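Erythrocyte binding antigen 140 (PDB 4GF2) probably binds sialylated glycophorin C on the erythrocyte surface during invasion, this chain carrying its two Duffy-binding-like domains. Local coordinates at residues A[60-64]-A[149-153]; A[71-77]-A[86-90]; A[364-368]-A[445-449]; A[487-492]-A[572-576]; A[532-536]-A[579-584]. The protein carries 3 engineered substitutions. One frame throughout, in Å; residues are numbered along the deposited sequence.

In the fold
Contacts 1 and 2 share helix 56-78 and lie in the first Duffy-binding-like domain, about 16 Å apart between centres; contact 2 is the buried one, sealed by leucine, phenylalanine and a salt bridge, whereas contact 1 is only partly buried and ends in a weak polar pair. Contact 3, near the middle of the elongated chain and in the second such domain, is buried and dominated by tryptophan. Contacts 4 and 5 lie at the far end from contact 1, where one loop, 571-591, meets two successive helices: a disulfide fastens it in contact 4, aromatic rings hold it at the surface in contact 5, and Phe490 touches Phe584 between the two.

Contact 1 (A[60-64]-A[149-153]); sequences KEIFL and NLWNH
Leu64 lays its CD2 methyl against CD2 of Leu150, 3.8 Å away, the two side chains crossing at about a right angle. The same Leu64 methyl reaches CB of His153 at 3.7 Å and lies beside the side-chain oxygen OD1 of Asn149, so one branch touches three residues of helix 132-155. CD2 of Leu150 also packs 4.0 Å from CB of Phe63, while CD1 of Leu150 lies over one face of the Phe63 ring. His153 comes in edge-on, its CD2 carbon 3.1 Å from the carbonyl oxygen of Leu64 and close to the ring plane. At the outer margin Lys60, bent at chi2 (60°) and chi4 (-67°), curls its ammonium group over to Asn149, where NZ makes a weak hydrogen bond of 3.1 Å to OD1; Asn146, one turn earlier, is its stronger partner. The short helical segments run roughly alongside, with axes 10.4 Å apart and inclined by 37°. Behind the leucines, Phe63 joins a group of rings, Phe48 edge-to-face, Phe59 nearly perpendicular and Trp142 nearly parallel, and touches Phe97 of helix 83-101, so helices 56-78, 132-155 and 83-101 pack against one another within the first Duffy-binding-like domain.

Contact 2 (A[71-77]-A[86-90]); sequences AKLLYNK and FCNEL
Helix segments 71-77 and 86-90 run nearly antiparallel, at 152°, with axes 9.9 Å apart; Ala71 faces Leu90 and Tyr75 faces Phe86. The Phe86 ring is wedged against the first helix, CE1 lying 3.4 Å from the backbone N of Tyr75 and 3.8 Å from CB of Leu74. Phe86, its CG anti to its own backbone N (chi1 173°), turns one ring face to the edge of Tyr75, centroids 5.6 Å apart and planes at 83°; CD1 of Leu90 covers the opposite face. Leu74 reaches on with CD1 3.6 Å from the Glu89 carbonyl oxygen and CD2 beside Glu89 OE1. CD2 of Leu90 meets CB of Ala71 at 3.7 Å. The extended Lys77 chain forms a 2.9 Å salt bridge in which NZ comes to Glu89 OE1 from above the carboxylate plane; Asn78 ND2 binds the same oxygen, giving this buried carboxylate two donors. Two consecutive helices make this an antiparallel helical hairpin of the disulfide-linked Duffy-binding-like fold, where Cys87 ties helix 83-101 to Cys166.

Contact 3 (A[364-368]-A[445-449]); sequences YKEHL and WWDEN
Tyr364 points the CD1-CE1 edge of its ring at a face of the Trp445 six-membered ring, a T-shaped pair with centroids 5.3 Å apart and planes at 82°. The closest atoms are Tyr364 CD1 and Trp445 CH2, at 3.6 Å. Trp445 holds its CG anti to the backbone N (chi1 -169°), which directs the indole toward helix 361-382.

Apolar contact follows at the rim of the indole. Leu368 and Trp445 extend toward each other, the CD2 methyl of Leu368 lying in the indole plane, 3.6 Å from Trp445 CZ3; the same methyl makes a looser contact with the edge of Trp446. The CA and CB of Lys365 lie further along the Trp445 edge, near CZ2.

One hydrogen bond within segment 445-449 fixes the Asn449 amide over the indole. Its ND2 sits 3.3 Å above the plane of the Trp445 ring, over the centre, and donates to the Trp445 carbonyl oxygen at 2.9 Å in a nearly straight bond. Asn449 OD1 is thereby turned toward the aliphatic chain of Lys365, with CE at 3.6 Å. Tyr364 OH is bonded elsewhere, to the Met420 carbonyl.

Segments 364-368 and 445-449, on helices 361-382 and 435-457, are inclined at 64°, with Ile406 of helix 388-407 and Leu424 of helix 415-427 completing the packing round Tyr364 and Trp445.

Contact 4 (A[487-492]-A[572-576]); sequences GDDFCE and KECKD
Lys572 opens the second segment close to Asp488 of helix 478-508: its backbone N lies near OD1, but the angle is too poor for a hydrogen bond, and its side chain leads away. The next amide does bond, Glu573 N giving its hydrogen to Asp488 OD1 at 3.2 Å from above the carboxylate plane, with an angle of 142° at the hydrogen. The Glu573 side chain then folds back along the helix, bent at chi2 (77°), so that CG rests 3.5 Å from the Asp488 carbonyl oxygen and OE2 lies 3.6 Å from CB of Glu492. Its carboxylate and that of Glu492 come within 4.5 Å, measured from Glu573 OE2 to Glu492 OE1. Cys574 follows with the covalent link, its SG bonded to Cys491 SG at 2.0 Å with a chi3 of 109°. Cys574 SG also sits 3.3 Å from the carbonyl oxygen of Gly487, one turn before Cys491, where the helix surface carries no side chain. The two neighbouring acids have separate cationic partners, Lys386 for Glu492 and Lys495 for Glu573, which would probably offset their mutual repulsion. The chemistry implies a covalent anchor for the loop after helix 563-570, with a single backbone-to-carboxylate bond beside the disulfide.

Contact 5 (A[532-536]-A[579-584]); sequences KKSEY and FDDKIF
Tyr536 and Phe584 meet obliquely, their ring planes at 51° and centroids 4.9 Å apart. The phenylalanine leads with its far end: CZ comes 3.5 Å from Tyr536 CG, and CE2 lies over the same tyrosine face, offset toward the rim. CA of Lys533 stands over the face of Phe584 in a CH-pi contact, 4.2 Å from the centroid, and the lysine's CB and CG continue over the ring toward its base. Lys533 and Tyr536, about one turn apart on helix 518-548, both meet Phe584 from the same side of its ring, the first over the face and the second obliquely. A chi1 of 171° puts Tyr536 CG anti to the backbone N and carries the ring out beyond the helix to Phe579. There the planes are nearly parallel, at 17°, but slid apart so that the rings barely overlap, and CE1 of Tyr536 meets CD2 of Phe579 at 3.9 Å. Phe490 of helix 478-508 also meets Phe584, and Leu567 of helix 563-570 touches both Tyr536 and Phe579. Three rings from a helix and an irregular loop form an aromatic cluster, by which the chain near its C-terminal end is laid against the helical bundle.

Contact 1 (A[60-64]-A[149-153])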
# COMPACT_ATOMS: atom_id res chain seq x y z
N LYS A 60 -48.75 -17.62 21.00
CA LYS A 60 -49.23 -16.71 19.96
C LYS A 60 -49.10 -15.27 20.44
O LYS A 60 -48.60 -14.41 19.71
CB LYS A 60 -50.69 -17.03 19.63
CG LYS A 60 -51.36 -16.02 18.71
CD LYS A 60 -50.65 -15.93 17.36
CE LYS A 60 -51.40 -15.01 16.40
NZ LYS A 60 -52.73 -15.55 16.00
N GLU A 61 -49.54 -15.03 21.66
CA GLU A 61 -49.51 -13.69 22.24
C GLU A 61 -48.10 -13.14 22.30
O GLU A 61 -47.86 -11.96 22.02
CB GLU A 61 -50.12 -13.70 23.64
CG GLU A 61 -50.06 -12.35 24.34
CD GLU A 61 -50.30 -12.46 25.83
OE1 GLU A 61 -50.89 -13.47 26.26
OE2 GLU A 61 -49.88 -11.54 26.56
N ILE A 62 -47.15 -13.99 22.68
CA ILE A 62 -45.75 -13.58 22.79
C ILE A 62 -45.14 -13.35 21.42
O ILE A 62 -44.27 -12.50 21.25
CB ILE A 62 -44.92 -14.63 23.55
CG1 ILE A 62 -45.44 -14.80 24.98
CG2 ILE A 62 -43.45 -14.23 23.57
CD1 ILE A 62 -45.43 -13.52 25.81
N PHE A 63 -45.60 -14.11 20.43
CA PHE A 63 -45.12 -13.95 19.07
C PHE A 63 -45.60 -12.60 18.55
O PHE A 63 -44.85 -11.88 17.89
CB PHE A 63 -45.63 -15.08 18.19
CG PHE A 63 -44.62 -15.57 17.18
CD1 PHE A 63 -43.79 -14.68 16.52
CD2 PHE A 63 -44.52 -16.92 16.89
CE1 PHE A 63 -42.87 -15.13 15.60
CE2 PHE A 63 -43.60 -17.37 15.97
CZ PHE A 63 -42.78 -16.48 15.32
N LEU A 64 -46.85 -12.27 18.85
CA LEU A 64 -47.41 -10.99 18.44
C LEU A 64 -46.61 -9.84 19.04
O LEU A 64 -46.35 -8.83 18.38
CB LEU A 64 -48.88 -10.89 18.84
CG LEU A 64 -49.85 -11.72 18.00
CD1 LEU A 64 -51.20 -11.83 18.69
CD2 LEU A 64 -50.01 -11.11 16.61
N ASN A 149 -52.03 -12.70 10.43
CA ASN A 149 -52.26 -11.93 11.64
C ASN A 149 -50.96 -11.39 12.24
O ASN A 149 -50.92 -10.27 12.74
CB ASN A 149 -53.01 -12.78 12.67
CG ASN A 149 -53.17 -12.08 14.00
OD1 ASN A 149 -52.88 -12.64 15.05
ND2 ASN A 149 -53.62 -10.83 13.96
N LEU A 150 -49.90 -12.18 12.17
CA LEU A 150 -48.60 -11.75 12.68
C LEU A 150 -48.06 -10.56 11.89
O LEU A 150 -47.55 -9.60 12.47
CB LEU A 150 -47.60 -12.91 12.64
CG LEU A 150 -47.78 -14.01 13.69
CD1 LEU A 150 -46.89 -15.20 13.38
CD2 LEU A 150 -47.48 -13.48 15.08
N TRP A 151 -48.16 -10.63 10.57
CA TRP A 151 -47.69 -9.54 9.73
C TRP A 151 -48.50 -8.28 10.01
O TRP A 151 -47.94 -7.22 10.30
CB TRP A 151 -47.81 -9.92 8.25
CG TRP A 151 -47.61 -8.77 7.32
CD1 TRP A 151 -48.55 -8.19 6.51
CD2 TRP A 151 -46.39 -8.06 7.08
NE1 TRP A 151 -47.99 -7.16 5.79
CE2 TRP A 151 -46.66 -7.06 6.12
CE3 TRP A 151 -45.09 -8.16 7.59
CZ2 TRP A 151 -45.69 -6.18 5.66
CZ3 TRP A 151 -44.12 -7.28 7.13
CH2 TRP A 151 -44.43 -6.30 6.18
N ASN A 152 -49.82 -8.40 9.92
CA ASN A 152 -50.70 -7.26 10.16
C ASN A 152 -50.40 -6.56 11.47
O ASN A 152 -50.38 -5.33 11.53
CB ASN A 152 -52.16 -7.71 10.12
CG ASN A 152 -52.65 -7.96 8.71
OD1 ASN A 152 -52.09 -7.42 7.75
ND2 ASN A 152 -53.69 -8.77 8.57
N HIS A 153 -50.17 -7.33 12.53
CA HIS A 153 -49.94 -6.76 13.84
C HIS A 153 -48.53 -6.18 13.94
O HIS A 153 -48.29 -5.21 14.67
CB HIS A 153 -50.14 -7.81 14.93
CG HIS A 153 -49.92 -7.28 16.32
ND1 HIS A 153 -50.79 -6.39 16.92
CD2 HIS A 153 -48.94 -7.52 17.21
CE1 HIS A 153 -50.34 -6.11 18.13
NE2 HIS A 153 -49.22 -6.77 18.33

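Contact 2 (A[71-77]-A[86-90])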
# COMPACT_ATOMS: atom_id res chain seq x y z
N ALA A 71 -40.77 -4.10 15.13
CA ALA A 71 -41.13 -2.96 14.28
C ALA A 71 -40.79 -1.61 14.93
O ALA A 71 -40.13 -0.78 14.32
CB ALA A 71 -42.61 -3.02 13.94
N LYS A 72 -41.24 -1.40 16.17
CA LYS A 72 -40.92 -0.17 16.90
C LYS A 72 -39.42 0.08 16.90
O LYS A 72 -38.95 1.18 16.58
CB LYS A 72 -41.38 -0.25 18.35
CG LYS A 72 -42.87 -0.17 18.57
CD LYS A 72 -43.18 -0.00 20.05
CE LYS A 72 -44.67 -0.13 20.34
NZ LYS A 72 -44.95 0.08 21.79
N LEU A 73 -38.66 -0.95 17.28
CA LEU A 73 -37.23 -0.81 17.43
C LEU A 73 -36.57 -0.53 16.08
O LEU A 73 -35.61 0.24 16.00
CB LEU A 73 -36.64 -2.05 18.10
CG LEU A 73 -37.07 -2.24 19.56
CD1 LEU A 73 -36.60 -3.57 20.12
CD2 LEU A 73 -36.54 -1.10 20.42
N LEU A 74 -37.10 -1.13 15.03
CA LEU A 74 -36.62 -0.86 13.68
C LEU A 74 -36.93 0.57 13.29
O LEU A 74 -36.14 1.23 12.61
CB LEU A 74 -37.25 -1.82 12.67
CG LEU A 74 -36.72 -3.25 12.65
CD1 LEU A 74 -37.50 -4.08 11.65
CD2 LEU A 74 -35.22 -3.28 12.33
N TYR A 75 -38.08 1.07 13.71
CA TYR A 75 -38.46 2.43 13.39
C TYR A 75 -37.49 3.41 14.04
O TYR A 75 -37.02 4.34 13.39
CB TYR A 75 -39.89 2.75 13.82
CG TYR A 75 -40.27 4.18 13.53
CD1 TYR A 75 -40.75 4.55 12.28
CD2 TYR A 75 -40.12 5.17 14.49
CE1 TYR A 75 -41.08 5.86 12.00
CE2 TYR A 75 -40.45 6.48 14.22
CZ TYR A 75 -40.94 6.82 12.98
OH TYR A 75 -41.27 8.13 12.71
N ASN A 76 -37.19 3.19 15.31
CA ASN A 76 -36.23 4.04 16.01
C ASN A 76 -34.85 3.94 15.37
O ASN A 76 -34.12 4.93 15.29
CB ASN A 76 -36.14 3.65 17.48
CG ASN A 76 -37.43 3.92 18.23
OD1 ASN A 76 -38.29 4.66 17.76
ND2 ASN A 76 -37.56 3.33 19.41
N LYS A 77 -34.51 2.75 14.92
CA LYS A 77 -33.23 2.52 14.27
C LYS A 77 -33.11 3.35 13.00
O LYS A 77 -32.09 3.99 12.76
CB LYS A 77 -33.08 1.04 13.92
CG LYS A 77 -31.79 0.69 13.19
CD LYS A 77 -31.83 -0.75 12.71
CE LYS A 77 -30.64 -1.08 11.83
NZ LYS A 77 -30.82 -2.40 11.17
N PHE A 86 -36.34 1.36 6.21
CA PHE A 86 -37.24 0.85 7.24
C PHE A 86 -38.21 -0.16 6.63
O PHE A 86 -38.50 -1.19 7.24
CB PHE A 86 -38.00 2.01 7.88
CG PHE A 86 -39.07 1.57 8.83
CD1 PHE A 86 -38.76 0.76 9.91
CD2 PHE A 86 -40.38 1.98 8.66
CE1 PHE A 86 -39.73 0.35 10.79
CE2 PHE A 86 -41.36 1.58 9.54
CZ PHE A 86 -41.04 0.76 10.61
N CYS A 87 -38.70 0.14 5.43
CA CYS A 87 -39.62 -0.76 4.74
C CYS A 87 -39.00 -2.14 4.54
O CYS A 87 -39.59 -3.16 4.91
CB CYS A 87 -40.02 -0.18 3.39
SG CYS A 87 -40.87 -1.36 2.31
N ASN A 88 -37.81 -2.17 3.96
CA ASN A 88 -37.13 -3.43 3.67
C ASN A 88 -36.78 -4.22 4.93
O ASN A 88 -36.83 -5.45 4.93
CB ASN A 88 -35.88 -3.18 2.83
CG ASN A 88 -36.22 -2.63 1.46
OD1 ASN A 88 -37.33 -2.80 0.98
ND2 ASN A 88 -35.26 -1.98 0.83
N GLU A 89 -36.42 -3.52 6.00
CA GLU A 89 -36.01 -4.19 7.22
C GLU A 89 -37.22 -4.78 7.95
O GLU A 89 -37.11 -5.83 8.58
CB GLU A 89 -35.19 -3.24 8.11
CG GLU A 89 -33.87 -2.82 7.46
CD GLU A 89 -32.93 -2.07 8.39
OE1 GLU A 89 -33.21 -1.99 9.60
OE2 GLU A 89 -31.90 -1.57 7.91
N LEU A 90 -38.36 -4.11 7.87
CA LEU A 90 -39.61 -4.67 8.38
C LEU A 90 -39.85 -6.02 7.72
O LEU A 90 -40.08 -7.03 8.39
CB LEU A 90 -40.80 -3.76 8.09
CG LEU A 90 -41.12 -2.64 9.07
CD1 LEU A 90 -42.23 -1.79 8.50
CD2 LEU A 90 -41.52 -3.18 10.44

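Contact 3 (A[364-368]-A[445-449])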
# COMPACT_ATOMS: atom_id res chain seq x y z
N TYR A 364 4.66 3.98 2.18
CA TYR A 364 6.11 4.05 2.27
C TYR A 364 6.74 3.39 1.05
O TYR A 364 7.66 3.94 0.45
CB TYR A 364 6.61 3.39 3.55
CG TYR A 364 8.08 3.60 3.77
CD1 TYR A 364 9.00 2.72 3.24
CD2 TYR A 364 8.55 4.69 4.49
CE1 TYR A 364 10.35 2.91 3.42
CE2 TYR A 364 9.90 4.89 4.68
CZ TYR A 364 10.80 4.00 4.14
OH TYR A 364 12.15 4.18 4.32
N LYS A 365 6.24 2.22 0.68
CA LYS A 365 6.74 1.50 -0.48
C LYS A 365 6.55 2.36 -1.72
O LYS A 365 7.46 2.54 -2.53
CB LYS A 365 5.99 0.17 -0.63
CG LYS A 365 6.45 -0.69 -1.79
CD LYS A 365 5.58 -1.93 -1.93
CE LYS A 365 6.03 -2.80 -3.11
NZ LYS A 365 5.17 -4.00 -3.27
N GLU A 366 5.35 2.91 -1.86
CA GLU A 366 5.01 3.75 -2.99
C GLU A 366 5.96 4.95 -3.08
O GLU A 366 6.39 5.32 -4.18
CB GLU A 366 3.55 4.20 -2.88
CG GLU A 366 3.06 5.02 -4.04
CD GLU A 366 1.56 5.29 -3.95
OE1 GLU A 366 0.84 4.49 -3.32
OE2 GLU A 366 1.12 6.31 -4.52
N HIS A 367 6.30 5.54 -1.94
CA HIS A 367 7.22 6.67 -1.94
C HIS A 367 8.63 6.26 -2.34
O HIS A 367 9.30 6.97 -3.10
CB HIS A 367 7.28 7.33 -0.56
CG HIS A 367 8.22 8.49 -0.50
ND1 HIS A 367 7.79 9.80 -0.56
CD2 HIS A 367 9.57 8.54 -0.41
CE1 HIS A 367 8.84 10.60 -0.51
NE2 HIS A 367 9.93 9.86 -0.42
N LEU A 368 9.10 5.13 -1.83
CA LEU A 368 10.45 4.68 -2.12
C LEU A 368 10.63 4.40 -3.61
O LEU A 368 11.61 4.81 -4.21
CB LEU A 368 10.77 3.42 -1.32
CG LEU A 368 12.14 2.81 -1.63
CD1 LEU A 368 13.22 3.85 -1.39
CD2 LEU A 368 12.37 1.57 -0.79
N TRP A 445 13.18 -5.69 5.60
CA TRP A 445 12.24 -4.99 4.74
C TRP A 445 12.88 -4.68 3.39
O TRP A 445 12.25 -4.83 2.35
CB TRP A 445 11.78 -3.69 5.41
CG TRP A 445 10.63 -3.06 4.71
CD1 TRP A 445 9.31 -3.26 4.96
CD2 TRP A 445 10.68 -2.12 3.63
NE1 TRP A 445 8.54 -2.51 4.12
CE2 TRP A 445 9.36 -1.80 3.28
CE3 TRP A 445 11.73 -1.52 2.92
CZ2 TRP A 445 9.05 -0.90 2.26
CZ3 TRP A 445 11.42 -0.63 1.91
CH2 TRP A 445 10.09 -0.33 1.59
N TRP A 446 14.15 -4.26 3.42
CA TRP A 446 14.86 -3.98 2.18
C TRP A 446 15.01 -5.25 1.33
O TRP A 446 14.83 -5.21 0.12
CB TRP A 446 16.25 -3.39 2.47
CG TRP A 446 17.08 -3.29 1.23
CD1 TRP A 446 18.12 -4.08 0.88
CD2 TRP A 446 16.91 -2.35 0.16
NE1 TRP A 446 18.63 -3.69 -0.34
CE2 TRP A 446 17.90 -2.63 -0.80
CE3 TRP A 446 16.02 -1.29 -0.07
CZ2 TRP A 446 18.03 -1.90 -1.98
CZ3 TRP A 446 16.15 -0.56 -1.24
CH2 TRP A 446 17.15 -0.87 -2.18
N ASP A 447 15.32 -6.37 1.97
CA ASP A 447 15.46 -7.64 1.25
C ASP A 447 14.16 -8.02 0.55
O ASP A 447 14.18 -8.56 -0.55
CB ASP A 447 15.90 -8.76 2.19
CG ASP A 447 17.37 -8.68 2.56
OD1 ASP A 447 18.13 -7.99 1.85
OD2 ASP A 447 17.77 -9.32 3.55
N GLU A 448 13.04 -7.72 1.18
CA GLU A 448 11.73 -8.03 0.62
C GLU A 448 11.34 -7.08 -0.52
O GLU A 448 10.46 -7.40 -1.32
CB GLU A 448 10.66 -7.99 1.71
CG GLU A 448 10.85 -9.02 2.81
CD GLU A 448 9.99 -8.73 4.03
OE1 GLU A 448 9.19 -7.78 3.99
OE2 GLU A 448 10.13 -9.46 5.04
N ASN A 449 11.99 -5.92 -0.60
CA ASN A 449 11.62 -4.92 -1.60
C ASN A 449 12.73 -4.52 -2.56
O ASN A 449 12.48 -3.83 -3.55
CB ASN A 449 11.08 -3.66 -0.90
CG ASN A 449 9.72 -3.88 -0.27
OD1 ASN A 449 8.69 -3.78 -0.93
ND2 ASN A 449 9.71 -4.19 1.03

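Contact 4 (A[487-492]-A[572-576])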
# COMPACT_ATOMS: atom_id res chain seq x y z
N GLY A 487 37.59 7.62 -7.62
CA GLY A 487 38.67 7.30 -8.53
C GLY A 487 38.29 7.52 -9.98
O GLY A 487 38.95 8.29 -10.69
N ASP A 488 37.22 6.86 -10.42
CA ASP A 488 36.76 7.00 -11.79
C ASP A 488 36.49 8.46 -12.13
O ASP A 488 36.78 8.92 -13.24
CB ASP A 488 35.49 6.18 -12.02
CG ASP A 488 35.75 4.69 -12.06
OD1 ASP A 488 36.90 4.30 -12.37
OD2 ASP A 488 34.82 3.91 -11.79
N ASP A 489 35.92 9.20 -11.18
CA ASP A 489 35.61 10.60 -11.38
C ASP A 489 36.89 11.41 -11.53
O ASP A 489 36.98 12.29 -12.38
CB ASP A 489 34.78 11.14 -10.21
CG ASP A 489 34.45 12.61 -10.35
OD1 ASP A 489 33.65 12.95 -11.25
OD2 ASP A 489 34.98 13.43 -9.57
N PHE A 490 37.88 11.10 -10.71
CA PHE A 490 39.15 11.81 -10.73
C PHE A 490 39.89 11.57 -12.04
O PHE A 490 40.23 12.51 -12.76
CB PHE A 490 40.03 11.38 -9.55
CG PHE A 490 41.46 11.82 -9.67
CD1 PHE A 490 41.81 13.15 -9.52
CD2 PHE A 490 42.46 10.90 -9.93
CE1 PHE A 490 43.13 13.55 -9.63
CE2 PHE A 490 43.78 11.30 -10.04
CZ PHE A 490 44.12 12.63 -9.89
N CYS A 491 40.14 10.30 -12.34
CA CYS A 491 40.85 9.93 -13.56
C CYS A 491 40.17 10.53 -14.79
O CYS A 491 40.84 11.05 -15.68
CB CYS A 491 40.92 8.41 -13.69
SG CYS A 491 41.89 7.61 -12.39
N GLU A 492 38.84 10.47 -14.83
CA GLU A 492 38.09 11.00 -15.95
C GLU A 492 38.37 12.49 -16.13
O GLU A 492 38.81 12.93 -17.19
CB GLU A 492 36.59 10.78 -15.76
CG GLU A 492 35.72 11.34 -16.88
CD GLU A 492 34.24 11.11 -16.66
OE1 GLU A 492 33.87 10.59 -15.58
OE2 GLU A 492 33.44 11.43 -17.56
N LYS A 572 37.91 1.42 -13.46
CA LYS A 572 38.25 1.25 -14.87
C LYS A 572 38.93 2.49 -15.43
O LYS A 572 39.96 2.40 -16.10
CB LYS A 572 36.98 0.98 -15.69
CG LYS A 572 36.61 -0.48 -15.84
CD LYS A 572 35.55 -0.64 -16.93
CE LYS A 572 34.77 -1.93 -16.78
NZ LYS A 572 33.65 -2.00 -17.75
N GLU A 573 38.35 3.65 -15.14
CA GLU A 573 38.82 4.92 -15.70
C GLU A 573 40.28 5.19 -15.36
O GLU A 573 40.93 6.00 -16.02
CB GLU A 573 37.96 6.06 -15.17
CG GLU A 573 37.90 7.27 -16.08
CD GLU A 573 36.99 7.06 -17.27
OE1 GLU A 573 36.51 5.92 -17.46
OE2 GLU A 573 36.73 8.03 -18.01
N CYS A 574 40.80 4.52 -14.33
CA CYS A 574 42.18 4.70 -13.91
C CYS A 574 43.08 3.57 -14.40
O CYS A 574 44.24 3.48 -14.00
CB CYS A 574 42.25 4.78 -12.38
SG CYS A 574 41.07 5.91 -11.63
N LYS A 575 42.55 2.72 -15.28
CA LYS A 575 43.29 1.56 -15.77
C LYS A 575 44.64 1.96 -16.35
O LYS A 575 45.60 1.19 -16.29
CB LYS A 575 42.47 0.83 -16.83
CG LYS A 575 43.20 -0.33 -17.49
CD LYS A 575 42.43 -0.87 -18.69
CE LYS A 575 43.25 -1.91 -19.44
NZ LYS A 575 42.58 -2.35 -20.70
N ASP A 576 44.71 3.16 -16.92
CA ASP A 576 45.90 3.60 -17.63
C ASP A 576 46.71 4.61 -16.82
O ASP A 576 47.60 5.28 -17.35
CB ASP A 576 45.51 4.23 -18.97
CG ASP A 576 44.02 4.15 -19.23
OD1 ASP A 576 43.27 5.01 -18.71
OD2 ASP A 576 43.59 3.23 -19.96

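Contact 5 (A[532-536]-A[579-584])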
# COMPACT_ATOMS: atom_id res chain seq x y z
N LYS A 532 41.96 17.80 -5.06
CA LYS A 532 41.74 16.38 -5.24
C LYS A 532 42.76 15.59 -4.42
O LYS A 532 42.48 14.50 -3.94
CB LYS A 532 41.83 15.98 -6.72
CG LYS A 532 40.89 16.76 -7.64
CD LYS A 532 39.42 16.63 -7.24
CE LYS A 532 38.87 15.24 -7.53
NZ LYS A 532 37.42 15.14 -7.18
N LYS A 533 43.95 16.16 -4.27
CA LYS A 533 45.01 15.53 -3.49
C LYS A 533 44.60 15.37 -2.04
O LYS A 533 44.82 14.32 -1.43
CB LYS A 533 46.30 16.34 -3.58
CG LYS A 533 47.45 15.75 -2.78
CD LYS A 533 48.70 16.60 -2.87
CE LYS A 533 49.80 16.09 -1.96
NZ LYS A 533 50.24 14.71 -2.31
N SER A 534 43.99 16.40 -1.47
CA SER A 534 43.53 16.32 -0.09
C SER A 534 42.40 15.31 0.05
O SER A 534 42.36 14.55 1.02
CB SER A 534 43.10 17.70 0.44
OG SER A 534 42.12 18.31 -0.39
N GLU A 535 41.49 15.28 -0.92
CA GLU A 535 40.39 14.33 -0.91
C GLU A 535 40.94 12.91 -0.94
O GLU A 535 40.50 12.04 -0.19
CB GLU A 535 39.48 14.54 -2.12
CG GLU A 535 38.76 15.88 -2.14
CD GLU A 535 38.01 16.11 -3.43
OE1 GLU A 535 38.09 15.24 -4.33
OE2 GLU A 535 37.35 17.16 -3.56
N TYR A 536 41.92 12.70 -1.81
CA TYR A 536 42.59 11.42 -1.94
C TYR A 536 43.21 10.99 -0.62
O TYR A 536 43.03 9.86 -0.17
CB TYR A 536 43.66 11.51 -3.02
CG TYR A 536 44.57 10.30 -3.10
CD1 TYR A 536 44.22 9.20 -3.88
CD2 TYR A 536 45.77 10.26 -2.41
CE1 TYR A 536 45.05 8.10 -3.96
CE2 TYR A 536 46.60 9.16 -2.49
CZ TYR A 536 46.24 8.08 -3.26
OH TYR A 536 47.06 6.99 -3.34
N PHE A 579 49.27 5.82 -9.75
CA PHE A 579 49.29 6.84 -8.71
C PHE A 579 50.70 7.11 -8.20
O PHE A 579 51.03 6.79 -7.06
CB PHE A 579 48.39 6.43 -7.55
CG PHE A 579 46.93 6.40 -7.90
CD1 PHE A 579 46.36 5.26 -8.46
CD2 PHE A 579 46.12 7.50 -7.66
CE1 PHE A 579 45.01 5.23 -8.78
CE2 PHE A 579 44.77 7.47 -7.98
CZ PHE A 579 44.22 6.33 -8.54
N ASP A 580 51.52 7.69 -9.07
CA ASP A 580 52.89 8.05 -8.71
C ASP A 580 52.85 9.21 -7.73
O ASP A 580 51.78 9.56 -7.21
CB ASP A 580 53.67 8.46 -9.96
CG ASP A 580 53.50 7.48 -11.10
OD1 ASP A 580 53.17 6.31 -10.83
OD2 ASP A 580 53.71 7.88 -12.27
N ASP A 581 54.00 9.82 -7.48
CA ASP A 581 54.05 11.05 -6.71
C ASP A 581 53.98 12.24 -7.67
O ASP A 581 53.89 13.39 -7.25
CB ASP A 581 55.32 11.12 -5.86
CG ASP A 581 55.12 11.90 -4.57
OD1 ASP A 581 55.35 13.13 -4.57
OD2 ASP A 581 54.72 11.28 -3.56
N LYS A 582 54.03 11.94 -8.96
CA LYS A 582 53.88 12.95 -9.99
C LYS A 582 52.41 13.20 -10.31
O LYS A 582 52.04 14.27 -10.79
CB LYS A 582 54.61 12.52 -11.27
CG LYS A 582 56.11 12.34 -11.11
CD LYS A 582 56.75 11.86 -12.41
CE LYS A 582 58.26 11.76 -12.29
NZ LYS A 582 58.89 11.29 -13.56
N ILE A 583 51.57 12.20 -10.05
CA ILE A 583 50.17 12.26 -10.43
C ILE A 583 49.47 13.51 -9.90
O ILE A 583 48.64 14.10 -10.59
CB ILE A 583 49.40 11.01 -9.94
CG1 ILE A 583 48.02 10.93 -10.59
CG2 ILE A 583 49.27 11.03 -8.43
CD1 ILE A 583 48.06 10.66 -12.08
N PHE A 584 49.81 13.91 -8.68
CA PHE A 584 49.19 15.07 -8.07
C PHE A 584 50.04 16.32 -8.21
O PHE A 584 49.83 17.31 -7.51
CB PHE A 584 48.89 14.81 -6.59
CG PHE A 584 47.84 13.76 -6.36
CD1 PHE A 584 46.54 13.97 -6.77
CD2 PHE A 584 48.16 12.57 -5.72
CE1 PHE A 584 45.57 13.01 -6.56
CE2 PHE A 584 47.19 11.61 -5.51
CZ PHE A 584 45.89 11.83 -5.93